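PDB 3F08: uncharacterized protein Q6HG14 from Bacillus thuringiensis serovar konkukian, which is of unknown function but, as a member of the Bet v 1-like SRPBCC (START-type) superfamily, probably binds a hydrophobic small molecule or lipid. Local coordinates for residues V110-S113 and D114-I118. The protein carries 5 engineered substitutions. Residues are numbered along the deposited sequence; the frame is centred on the assembly and turned at random.
Engineered in segment 110-113: Ala111 (natural residue Glu).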
loop_
_atom_site.group_PDB
_atom_site.type_symbol
_atom_site.label_atom_id
_atom_site.label_comp_id
_atom_site.label_asym_id
_atom_site.label_seq_id
_atom_site.Cartn_x
_atom_site.Cartn_y
_atom_site.Cartn_z
ATOM N N VAL B 110 6.484 24.996 -10.711
ATOM C CA VAL B 110 5.551 26.097 -10.513
ATOM C C VAL B 110 6.274 27.271 -9.866
ATOM O O VAL B 110 6.738 27.163 -8.735
ATOM C CB VAL B 110 4.368 25.693 -9.593
ATOM C CG1 VAL B 110 3.472 26.901 -9.338
ATOM C CG2 VAL B 110 3.571 24.571 -10.232
ATOM N N ALA B 111 6.376 28.381 -10.594
ATOM C CA ALA B 111 7.027 29.590 -10.089
ATOM C C ALA B 111 8.558 29.531 -10.046
ATOM O O ALA B 111 9.193 30.441 -9.524
ATOM C CB ALA B 111 6.480 29.939 -8.706
ATOM N N VAL B 112 9.140 28.456 -10.573
ATOM C CA VAL B 112 10.595 28.299 -10.631
ATOM C C VAL B 112 10.915 27.636 -11.965
ATOM O O VAL B 112 10.025 27.097 -12.615
ATOM C CB VAL B 112 11.143 27.399 -9.486
ATOM C CG1 VAL B 112 10.866 28.041 -8.141
ATOM C CG2 VAL B 112 10.524 26.004 -9.559
ATOM N N SER B 113 12.178 27.679 -12.381
ATOM C CA SER B 113 12.577 27.065 -13.648
ATOM C C SER B 113 12.571 25.539 -13.526
ATOM O O SER B 113 12.604 25.004 -12.420
ATOM C CB SER B 113 13.982 27.527 -14.040
ATOM O OG SER B 113 14.942 27.088 -13.090
ATOM N N ASP B 114 12.525 24.836 -14.653
ATOM C CA ASP B 114 12.545 23.385 -14.595
ATOM C C ASP B 114 13.818 22.965 -13.881
ATOM O O ASP B 114 13.814 22.030 -13.078
ATOM C CB ASP B 114 12.547 22.761 -15.992
ATOM C CG ASP B 114 11.262 22.997 -16.742
ATOM O OD1 ASP B 114 11.225 23.921 -17.578
ATOM O OD2 ASP B 114 10.285 22.266 -16.486
ATOM N N GLU B 115 14.906 23.671 -14.181
ATOM C CA GLU B 115 16.212 23.378 -13.598
ATOM C C GLU B 115 16.253 23.496 -12.075
ATOM O O GLU B 115 16.930 22.720 -11.408
ATOM C CB GLU B 115 17.285 24.294 -14.207
ATOM C CG GLU B 115 17.515 24.143 -15.721
ATOM C CD GLU B 115 16.365 24.680 -16.574
ATOM O OE1 GLU B 115 15.574 25.502 -16.076
ATOM O OE2 GLU B 115 16.263 24.291 -17.755
ATOM N N GLU B 116 15.537 24.465 -11.520
ATOM C CA GLU B 116 15.535 24.634 -10.071
ATOM C C GLU B 116 14.674 23.570 -9.383
ATOM O O GLU B 116 15.012 23.097 -8.297
ATOM C CB GLU B 116 15.032 26.028 -9.693
ATOM C CG GLU B 116 15.408 26.440 -8.285
ATOM C CD GLU B 116 14.995 27.860 -7.959
ATOM O OE1 GLU B 116 15.235 28.758 -8.801
ATOM O OE2 GLU B 116 14.440 28.078 -6.855
ATOM N N ALA B 117 13.563 23.197 -10.012
ATOM C CA ALA B 117 12.684 22.188 -9.435
ATOM C C ALA B 117 13.427 20.862 -9.457
ATOM O O ALA B 117 13.408 20.102 -8.489
ATOM C CB ALA B 117 11.394 22.084 -10.240
ATOM N N ILE B 118 14.093 20.604 -10.575
ATOM C CA ILE B 118 14.864 19.390 -10.756
ATOM C C ILE B 118 15.989 19.287 -9.723
ATOM O O ILE B 118 16.174 18.240 -9.105
ATOM C CB ILE B 118 15.441 19.336 -12.190
ATOM C CG1 ILE B 118 14.338 18.921 -13.166
ATOM C CG2 ILE B 118 16.634 18.394 -12.249
ATOM C CD1 ILE B 118 14.694 19.143 -14.628
HETATM O O HOH W 1 13.931 29.311 -10.932
#
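Val112 covers one face of the Glu116 carboxylate, its CG1 standing 4.1 Å from CD and the two side chains crossing at about a right angle. A water tilted out of the carboxylate plane toward that same face donates to Glu116 OE1 (2.6 Å) and accepts from Ser113 N, so the reciprocal bond of a capping box is made here through water. Glu115, bent at chi2, instead brings OE1 within 3.3 Å of Ser113 CB, with the carbon nearly level with the carboxylate atoms.

Ser113 is the N-cap. Its chi1 of 64° sets OG between its own N and carbonyl carbon, where it accepts from Glu116 N at 3.1 Å (N-H...O 145°). Ser113 O takes the straighter bond from Ala117 N (163°) and a weak one from Glu116 N, so the Glu116 amide is shared between two acceptors. Val112 CG2 meets Ala117 CB at 4.1 Å; flanking the cap at N' and N4, they form a hydrophobic staple.

The turn joins strand 99-109 to the long helix 114-137 of the Bet v 1-like fold. Ala117 leans on Phe107 and Pro109 of that strand and on Val81 of strand 81-92, while Val112 touches Pro80, seating the helix start against the antiparallel sheet.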